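Local coordinates for protein putative branched-chain amino acid aminotransferase IlvE (Streptococcus mutans, PDB 4DQN) that probably catalyses the pyridoxal-phosphate-dependent transfer of amino groups between the branched-chain amino acids isoleucine, leucine or valine and 2-oxoglutarate, at residues A[69-80]-A[337-345]; A[249-257]-A[286-294]. All blocks are in the same frame, centred on the assembly; numbering follows the deposited sequence.

Contact 1 (A[69-80]-A[337-345])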
loop_
_atom_site.group_PDB
_atom_site.type_symbol
_atom_site.label_atom_id
_atom_site.label_comp_id
_atom_site.label_asym_id
_atom_site.label_seq_id
_atom_site.Cartn_x
_atom_site.Cartn_y
_atom_site.Cartn_z
ATOM N N THR A 69 -9.096 -12.375 -32.961
ATOM C CA THR A 69 -9.390 -13.734 -33.407
ATOM C C THR A 69 -9.041 -13.950 -34.884
ATOM O O THR A 69 -8.620 -13.026 -35.578
ATOM C CB THR A 69 -10.872 -14.092 -33.192
ATOM O OG1 THR A 69 -11.697 -13.239 -34.003
ATOM C CG2 THR A 69 -11.253 -13.932 -31.729
ATOM N N LYS A 70 -9.240 -15.175 -35.357
ATOM C CA LYS A 70 -8.842 -15.569 -36.702
ATOM C C LYS A 70 -9.531 -14.755 -37.810
ATOM O O LYS A 70 -8.946 -14.548 -38.878
ATOM C CB LYS A 70 -9.102 -17.070 -36.878
ATOM C CG LYS A 70 -8.268 -17.756 -37.949
ATOM C CD LYS A 70 -8.455 -19.273 -37.880
ATOM C CE LYS A 70 -9.932 -19.645 -37.902
ATOM N NZ LYS A 70 -10.190 -21.101 -37.626
ATOM N N ASP A 71 -10.755 -14.285 -37.567
ATOM C CA ASP A 71 -11.457 -13.494 -38.581
ATOM C C ASP A 71 -11.200 -11.996 -38.436
ATOM O O ASP A 71 -11.762 -11.190 -39.177
ATOM C CB ASP A 71 -12.968 -13.801 -38.616
ATOM C CG ASP A 71 -13.724 -13.246 -37.421
ATOM O OD1 ASP A 71 -13.101 -12.761 -36.447
ATOM O OD2 ASP A 71 -14.974 -13.307 -37.448
ATOM N N GLY A 72 -10.364 -11.629 -37.466
ATOM C CA GLY A 72 -10.010 -10.236 -37.265
ATOM C C GLY A 72 -10.739 -9.553 -36.119
ATOM O O GLY A 72 -10.284 -8.512 -35.624
ATOM N N SER A 73 -11.865 -10.120 -35.696
ATOM C CA SER A 73 -12.635 -9.522 -34.608
ATOM C C SER A 73 -11.900 -9.663 -33.269
ATOM O O SER A 73 -11.057 -10.554 -33.094
ATOM C CB SER A 73 -14.046 -10.111 -34.530
ATOM O OG SER A 73 -14.014 -11.518 -34.350
ATOM N N VAL A 74 -12.215 -8.768 -32.336
ATOM C CA VAL A 74 -11.500 -8.694 -31.062
ATOM C C VAL A 74 -12.454 -9.043 -29.928
ATOM O O VAL A 74 -13.642 -8.723 -29.986
ATOM C CB VAL A 74 -10.912 -7.286 -30.851
ATOM C CG1 VAL A 74 -10.181 -7.196 -29.498
ATOM C CG2 VAL A 74 -9.957 -6.960 -31.986
ATOM N N GLN A 75 -11.952 -9.722 -28.906
ATOM C CA GLN A 75 -12.811 -10.114 -27.796
ATOM C C GLN A 75 -12.106 -9.999 -26.444
ATOM O O GLN A 75 -10.879 -10.039 -26.362
ATOM C CB GLN A 75 -13.332 -11.543 -28.013
ATOM C CG GLN A 75 -12.234 -12.602 -28.078
ATOM C CD GLN A 75 -12.760 -13.927 -28.594
ATOM O OE1 GLN A 75 -13.695 -13.954 -29.383
ATOM N NE2 GLN A 75 -12.163 -15.033 -28.152
ATOM N N LEU A 76 -12.902 -9.840 -25.391
ATOM C CA LEU A 76 -12.406 -9.858 -24.021
ATOM C C LEU A 76 -12.670 -11.235 -23.446
ATOM O O LEU A 76 -13.537 -11.965 -23.945
ATOM C CB LEU A 76 -13.140 -8.814 -23.178
ATOM C CG LEU A 76 -12.869 -7.365 -23.562
ATOM C CD1 LEU A 76 -13.786 -6.438 -22.769
ATOM C CD2 LEU A 76 -11.394 -7.009 -23.323
ATOM N N PHE A 77 -11.922 -11.587 -22.404
ATOM C CA PHE A 77 -12.014 -12.895 -21.768
ATOM C C PHE A 77 -12.400 -12.734 -20.296
ATOM O O PHE A 77 -11.598 -12.257 -19.478
ATOM C CB PHE A 77 -10.666 -13.619 -21.902
ATOM C CG PHE A 77 -10.590 -14.925 -21.155
ATOM C CD1 PHE A 77 -11.166 -16.079 -21.680
ATOM C CD2 PHE A 77 -9.923 -15.005 -19.930
ATOM C CE1 PHE A 77 -11.090 -17.289 -20.989
ATOM C CE2 PHE A 77 -9.846 -16.204 -19.236
ATOM C CZ PHE A 77 -10.430 -17.352 -19.767
ATOM N N ARG A 78 -13.634 -13.123 -19.981
ATOM C CA ARG A 78 -14.167 -13.079 -18.622
ATOM C C ARG A 78 -14.009 -11.729 -17.889
ATOM O O ARG A 78 -13.647 -11.715 -16.718
ATOM C CB ARG A 78 -13.534 -14.211 -17.789
ATOM C CG ARG A 78 -13.770 -15.620 -18.378
ATOM C CD ARG A 78 -12.968 -16.708 -17.640
ATOM N NE ARG A 78 -13.560 -17.487 -16.527
ATOM C CZ ARG A 78 -14.679 -17.241 -15.849
ATOM N NH1 ARG A 78 -15.440 -16.211 -16.117
ATOM N NH2 ARG A 78 -15.055 -18.055 -14.871
ATOM N N PRO A 79 -14.306 -10.595 -18.559
ATOM C CA PRO A 79 -14.065 -9.334 -17.854
ATOM C C PRO A 79 -15.040 -9.138 -16.696
ATOM O O PRO A 79 -14.750 -8.328 -15.821
ATOM C CB PRO A 79 -14.314 -8.283 -18.929
ATOM C CG PRO A 79 -15.318 -8.939 -19.870
ATOM C CD PRO A 79 -14.881 -10.373 -19.903
ATOM N N ASN A 80 -16.168 -9.852 -16.697
ATOM C CA ASN A 80 -17.067 -9.855 -15.540
ATOM C C ASN A 80 -16.352 -10.289 -14.264
ATOM O O ASN A 80 -16.646 -9.786 -13.168
ATOM C CB ASN A 80 -18.273 -10.774 -15.781
ATOM C CG ASN A 80 -17.867 -12.226 -15.963
ATOM O OD1 ASN A 80 -17.013 -12.543 -16.796
ATOM N ND2 ASN A 80 -18.459 -13.113 -15.170
ATOM N N GLU A 337 -19.720 -21.457 -21.629
ATOM C CA GLU A 337 -20.776 -20.448 -21.673
ATOM C C GLU A 337 -20.432 -19.215 -20.831
ATOM O O GLU A 337 -19.972 -19.343 -19.698
ATOM C CB GLU A 337 -22.081 -21.055 -21.161
ATOM C CG GLU A 337 -23.329 -20.311 -21.586
ATOM C CD GLU A 337 -23.681 -20.566 -23.039
ATOM O OE1 GLU A 337 -22.899 -21.260 -23.738
ATOM O OE2 GLU A 337 -24.745 -20.076 -23.484
ATOM N N GLY A 338 -20.635 -18.028 -21.400
ATOM C CA GLY A 338 -20.492 -16.783 -20.660
ATOM C C GLY A 338 -19.088 -16.222 -20.511
ATOM O O GLY A 338 -18.917 -15.165 -19.910
ATOM N N TRP A 339 -18.079 -16.915 -21.036
ATOM C CA TRP A 339 -16.690 -16.474 -20.875
ATOM C C TRP A 339 -16.243 -15.398 -21.855
ATOM O O TRP A 339 -15.468 -14.506 -21.500
ATOM C CB TRP A 339 -15.720 -17.652 -20.991
ATOM C CG TRP A 339 -15.640 -18.511 -19.769
ATOM C CD1 TRP A 339 -16.577 -18.637 -18.783
ATOM C CD2 TRP A 339 -14.561 -19.379 -19.413
ATOM N NE1 TRP A 339 -16.145 -19.537 -17.834
ATOM C CE2 TRP A 339 -14.910 -20.006 -18.199
ATOM C CE3 TRP A 339 -13.333 -19.692 -20.008
ATOM C CZ2 TRP A 339 -14.064 -20.930 -17.560
ATOM C CZ3 TRP A 339 -12.498 -20.611 -19.379
ATOM C CH2 TRP A 339 -12.872 -21.220 -18.166
ATOM N N ILE A 340 -16.691 -15.500 -23.098
ATOM C CA ILE A 340 -16.215 -14.592 -24.128
ATOM C C ILE A 340 -17.150 -13.401 -24.293
ATOM O O ILE A 340 -18.368 -13.559 -24.348
ATOM C CB ILE A 340 -16.072 -15.302 -25.482
ATOM C CG1 ILE A 340 -15.178 -16.541 -25.355
ATOM C CG2 ILE A 340 -15.533 -14.342 -26.530
ATOM C CD1 ILE A 340 -13.781 -16.291 -24.758
ATOM N N TYR A 341 -16.569 -12.208 -24.353
ATOM C CA TYR A 341 -17.319 -10.976 -24.569
ATOM C C TYR A 341 -16.764 -10.294 -25.810
ATOM O O TYR A 341 -15.681 -9.690 -25.766
ATOM C CB TYR A 341 -17.145 -10.035 -23.384
ATOM C CG TYR A 341 -17.927 -10.388 -22.151
ATOM C CD1 TYR A 341 -17.625 -11.522 -21.408
ATOM C CD2 TYR A 341 -18.953 -9.563 -21.709
ATOM C CE1 TYR A 341 -18.330 -11.827 -20.273
ATOM C CE2 TYR A 341 -19.663 -9.861 -20.578
ATOM C CZ TYR A 341 -19.353 -10.993 -19.863
ATOM O OH TYR A 341 -20.072 -11.287 -18.721
ATOM N N LYS A 342 -17.496 -10.399 -26.916
ATOM C CA LYS A 342 -17.095 -9.751 -28.164
ATOM C C LYS A 342 -17.139 -8.245 -27.983
ATOM O O LYS A 342 -18.074 -7.705 -27.401
ATOM C CB LYS A 342 -18.007 -10.169 -29.316
ATOM C CG LYS A 342 -17.976 -11.656 -29.610
ATOM C CD LYS A 342 -16.542 -12.145 -29.798
ATOM C CE LYS A 342 -16.001 -11.781 -31.171
ATOM N NZ LYS A 342 -14.822 -12.629 -31.507
ATOM N N VAL A 343 -16.122 -7.568 -28.493
ATOM C CA VAL A 343 -15.938 -6.148 -28.221
ATOM C C VAL A 343 -16.966 -5.269 -28.954
ATOM O O VAL A 343 -17.342 -4.184 -28.479
ATOM C CB VAL A 343 -14.472 -5.758 -28.500
ATOM C CG1 VAL A 343 -14.354 -4.378 -29.048
ATOM C CG2 VAL A 343 -13.638 -5.931 -27.222
ATOM N N ASP A 344 -17.456 -5.763 -30.085
ATOM C CA ASP A 344 -18.479 -5.052 -30.841
ATOM C C ASP A 344 -19.915 -5.457 -30.486
ATOM O O ASP A 344 -20.863 -4.958 -31.092
ATOM C CB ASP A 344 -18.224 -5.218 -32.340
ATOM C CG ASP A 344 -16.941 -4.549 -32.776
ATOM O OD1 ASP A 344 -16.666 -3.429 -32.286
ATOM O OD2 ASP A 344 -16.197 -5.140 -33.590
ATOM N N ASP A 345 -20.073 -6.353 -29.510
ATOM C CA ASP A 345 -21.401 -6.712 -29.003
ATOM C C ASP A 345 -21.791 -5.809 -27.840
ATOM O O ASP A 345 -20.938 -5.107 -27.289
ATOM C CB ASP A 345 -21.440 -8.176 -28.555
ATOM C CG ASP A 345 -21.542 -9.139 -29.719
ATOM O OD1 ASP A 345 -21.407 -8.685 -30.880
ATOM O OD2 ASP A 345 -21.742 -10.349 -29.468
HETATM O O HOH W 1 -13.776 -6.193 -33.047
HETATM O O HOH W 2 -15.899 -7.988 -31.508
#
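The guanidinium of Arg-78 lies flat on the indole of Trp-339, its plane turned only 15° from that of the ring and the two centres 3.7 Å apart. A bend at chi3 (94°) folds the arginine over the indole: CD makes a CH-pi contact with the five-membered ring, and CZ, at the middle of the delocalised charge, sits above the same ring as a cation-pi partner. Arginine suits this place because its flat charged end can match an aromatic face, while NE keeps a weak hydrogen bond to Ser-255. Phe-77 stands almost perpendicular to the indole, with CE1 3.4 Å from Trp-339 CE3, and CD1 of Ile-340 meets the phenyl edge. Turned to the other side of the strands, Tyr-341 offers one ring face to Pro-79, whose CG makes a CH-pi contact toward the rim, 3.9 Å from the ring centroid, while CD lies beside Tyr-341 CD1; the rigid, apolar proline ring suits an aromatic face. At the far end Lys-342, curled at chi2 and chi3, carries NZ across to strand 74-77 and the loop before it, where it donates to Gln-75 OE1 at 2.7 Å and to Ser-73 OG at 3.2 Å. The amide of Gln-75 is gripped at both ends, since its NE2 donates to Gln-329 O. Beneath the side chains, Leu-76 and Tyr-341 form a hydrogen-bonded pair, and Arg-78 N reaches Trp-339 O just before helix 79-92. This is antiparallel pairing at a sheet margin: strand 340-342, close to the C-terminus, adds itself to strand 74-77 as the last strand within this chain of a seven-stranded antiparallel sheet.

Contact 2 (A[249-257]-A[286-294])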
loop_
_atom_site.group_PDB
_atom_site.type_symbol
_atom_site.label_atom_id
_atom_site.label_comp_id
_atom_site.label_asym_id
_atom_site.label_seq_id
_atom_site.Cartn_x
_atom_site.Cartn_y
_atom_site.Cartn_z
ATOM N N PRO A 249 -7.113 -14.049 -5.602
ATOM C CA PRO A 249 -7.674 -15.077 -6.486
ATOM C C PRO A 249 -7.643 -14.643 -7.959
ATOM O O PRO A 249 -8.411 -13.756 -8.348
ATOM C CB PRO A 249 -9.122 -15.205 -5.994
ATOM C CG PRO A 249 -9.431 -13.897 -5.273
ATOM C CD PRO A 249 -8.140 -13.122 -5.099
ATOM N N SER A 250 -6.770 -15.250 -8.765
ATOM C CA SER A 250 -6.646 -14.840 -10.169
ATOM C C SER A 250 -7.753 -15.427 -11.050
ATOM O O SER A 250 -8.259 -16.530 -10.795
ATOM C CB SER A 250 -5.247 -15.143 -10.733
ATOM O OG SER A 250 -5.140 -16.452 -11.261
ATOM N N VAL A 251 -8.157 -14.670 -12.064
ATOM C CA VAL A 251 -9.155 -15.145 -13.026
ATOM C C VAL A 251 -8.590 -16.360 -13.764
ATOM O O VAL A 251 -9.301 -17.320 -14.079
ATOM C CB VAL A 251 -9.521 -14.028 -14.018
ATOM C CG1 VAL A 251 -10.638 -14.474 -14.949
ATOM C CG2 VAL A 251 -9.953 -12.780 -13.265
ATOM N N THR A 252 -7.288 -16.322 -14.014
ATOM C CA THR A 252 -6.609 -17.418 -14.698
ATOM C C THR A 252 -6.701 -18.717 -13.890
ATOM O O THR A 252 -6.977 -19.781 -14.450
ATOM C CB THR A 252 -5.144 -17.048 -14.988
ATOM O OG1 THR A 252 -5.111 -15.757 -15.613
ATOM C CG2 THR A 252 -4.504 -18.055 -15.940
ATOM N N LYS A 253 -6.512 -18.625 -12.574
ATOM C CA LYS A 253 -6.626 -19.802 -11.708
ATOM C C LYS A 253 -8.012 -20.434 -11.737
ATOM O O LYS A 253 -8.140 -21.657 -11.847
ATOM C CB LYS A 253 -6.261 -19.462 -10.258
ATOM C CG LYS A 253 -6.800 -20.505 -9.285
ATOM C CD LYS A 253 -6.515 -20.179 -7.833
ATOM C CE LYS A 253 -7.514 -19.200 -7.249
ATOM N NZ LYS A 253 -7.150 -18.918 -5.822
ATOM N N TYR A 254 -9.054 -19.613 -11.637
ATOM C CA TYR A 254 -10.408 -20.149 -11.670
ATOM C C TYR A 254 -10.694 -20.783 -13.018
ATOM O O TYR A 254 -11.320 -21.844 -13.091
ATOM C CB TYR A 254 -11.434 -19.059 -11.348
ATOM C CG TYR A 254 -11.437 -18.705 -9.884
ATOM C CD1 TYR A 254 -11.312 -19.699 -8.921
ATOM C CD2 TYR A 254 -11.525 -17.384 -9.464
ATOM C CE1 TYR A 254 -11.297 -19.400 -7.581
ATOM C CE2 TYR A 254 -11.510 -17.068 -8.113
ATOM C CZ TYR A 254 -11.393 -18.086 -7.179
ATOM O OH TYR A 254 -11.372 -17.801 -5.832
ATOM N N SER A 255 -10.227 -20.133 -14.079
ATOM C CA SER A 255 -10.377 -20.662 -15.437
ATOM C C SER A 255 -9.677 -22.016 -15.614
ATOM O O SER A 255 -10.227 -22.925 -16.246
ATOM C CB SER A 255 -9.837 -19.645 -16.443
ATOM O OG SER A 255 -10.575 -18.435 -16.350
ATOM N N LEU A 256 -8.474 -22.145 -15.055
ATOM C CA LEU A 256 -7.701 -23.384 -15.141
ATOM C C LEU A 256 -8.356 -24.494 -14.327
ATOM O O LEU A 256 -8.434 -25.642 -14.780
ATOM C CB LEU A 256 -6.252 -23.161 -14.684
ATOM C CG LEU A 256 -5.391 -22.405 -15.706
ATOM C CD1 LEU A 256 -3.983 -22.168 -15.204
ATOM C CD2 LEU A 256 -5.357 -23.162 -17.044
ATOM N N LEU A 257 -8.826 -24.143 -13.135
ATOM C CA LEU A 257 -9.630 -25.042 -12.305
ATOM C C LEU A 257 -10.791 -25.606 -13.113
ATOM O O LEU A 257 -11.061 -26.818 -13.108
ATOM C CB LEU A 257 -10.211 -24.244 -11.142
ATOM C CG LEU A 257 -9.894 -24.552 -9.675
ATOM C CD1 LEU A 257 -8.782 -25.560 -9.497
ATOM C CD2 LEU A 257 -9.580 -23.256 -8.937
ATOM N N ALA A 286 3.049 -21.144 -12.447
ATOM C CA ALA A 286 2.380 -19.945 -11.974
ATOM C C ALA A 286 1.357 -19.562 -13.025
ATOM O O ALA A 286 1.585 -19.772 -14.218
ATOM C CB ALA A 286 3.398 -18.816 -11.785
ATOM N N CYS A 287 0.229 -19.001 -12.607
ATOM C CA CYS A 287 -0.772 -18.579 -13.583
ATOM C C CYS A 287 -1.305 -17.184 -13.280
ATOM O O CYS A 287 -1.418 -16.791 -12.119
ATOM C CB CYS A 287 -1.907 -19.597 -13.687
ATOM S SG CYS A 287 -2.888 -19.816 -12.186
ATOM N N GLY A 288 -1.603 -16.428 -14.331
ATOM C CA GLY A 288 -2.120 -15.076 -14.183
ATOM C C GLY A 288 -2.352 -14.467 -15.555
ATOM O O GLY A 288 -1.944 -15.049 -16.562
ATOM N N THR A 289 -2.999 -13.306 -15.602
ATOM C CA THR A 289 -3.300 -12.633 -16.871
ATOM C C THR A 289 -2.059 -12.347 -17.713
ATOM O O THR A 289 -1.992 -12.696 -18.901
ATOM C CB THR A 289 -4.041 -11.316 -16.632
ATOM O OG1 THR A 289 -5.318 -11.592 -16.033
ATOM C CG2 THR A 289 -4.233 -10.568 -17.953
ATOM N N ALA A 290 -1.068 -11.719 -17.096
ATOM C CA ALA A 290 0.146 -11.351 -17.812
ATOM C C ALA A 290 0.971 -12.592 -18.121
ATOM O O ALA A 290 1.502 -12.761 -19.223
ATOM C CB ALA A 290 0.962 -10.354 -16.985
ATOM N N ALA A 291 1.055 -13.470 -17.129
ATOM C CA ALA A 291 1.852 -14.678 -17.227
ATOM C C ALA A 291 1.230 -15.741 -18.149
ATOM O O ALA A 291 1.952 -16.431 -18.878
ATOM C CB ALA A 291 2.073 -15.246 -15.821
ATOM N N VAL A 292 -0.102 -15.837 -18.124
ATOM C CA VAL A 292 -0.856 -16.981 -18.657
ATOM C C VAL A 292 -0.499 -18.213 -17.833
ATOM O O VAL A 292 -1.046 -18.408 -16.746
ATOM C CB VAL A 292 -0.665 -17.206 -20.165
ATOM C CG1 VAL A 292 -1.683 -18.199 -20.656
ATOM C CG2 VAL A 292 -0.822 -15.891 -20.922
ATOM N N ILE A 293 0.424 -19.032 -18.326
ATOM C CA ILE A 293 1.094 -19.994 -17.454
ATOM C C ILE A 293 2.601 -19.815 -17.559
ATOM O O ILE A 293 3.152 -19.792 -18.665
ATOM C CB ILE A 293 0.706 -21.453 -17.775
ATOM C CG1 ILE A 293 -0.773 -21.682 -17.454
ATOM C CG2 ILE A 293 1.587 -22.435 -16.979
ATOM C CD1 ILE A 293 -1.335 -23.022 -17.929
ATOM N N SER A 294 3.262 -19.648 -16.411
ATOM C CA SER A 294 4.717 -19.667 -16.362
ATOM C C SER A 294 5.128 -20.982 -15.724
ATOM O O SER A 294 5.009 -21.135 -14.511
ATOM C CB SER A 294 5.261 -18.504 -15.525
ATOM O OG SER A 294 4.819 -17.256 -16.029
#
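Thr-252 faces Gly-288 from the first turn of helix 251-262, and its side chain fits against the end of strand 281-288. Its CB lies 3.7 Å from Gly-288 CA. From CB the two branches part. OG1, beside the backbone N (chi1 -50°), sits against a peptide group, 3.0 Å from Gly-288 C and 3.2 Å from Thr-289 N, the latter at an angle too poor for a hydrogen bond. CG2, anti to the threonine's own N, settles 3.6 Å from Val-292 O and also touches Cys-287 CB, so the two branches of a beta-branched residue straddle the strand end. The strands 281-288 and 292-301 form an antiparallel hairpin in the mixed sheet of this class-IV aminotransferase, and the helix packs across it, the axis of 251-257 at 110° to that of strand 286-288. One turn on, Leu-256 CD1 reaches Cys-287 CB at 3.6 Å and Ile-293 CD1 at 3.9 Å, thereby touching both strands. The compact Cys-287 lets the helix come near; its SG rests against Lys-253 CA. Ser-250 caps the helix, OG accepting from Lys-253 N at 2.9 Å. In the connection between the strands, the side chain of Thr-289 is about 7 Å from that of Lys-188, the predicted attachment point of pyridoxal phosphate, which is not attached in this structure.

Both contacts are largely buried, but contact 2 lies about 7 Å from the centre of the chain and contact 1 about 18 Å, the distances running between centres. Contact 1 joins two strands of the antiparallel sheet through backbone bonds, a lysine-centred polar cluster and a cation-pi stack; contact 2 sets a helix on a hairpin of the mixed sheet by shape and apolar packing, with no hydrogen bond between its segments. Helix 316-329 packs against both, Leu-325 meeting Phe-77 and Thr-252. The two also touch directly around Ser-255, where Phe-77, Arg-78 and Trp-339 come against helix 251-262. In sequence, contact 2 is nested within the loop that contact 1 closes.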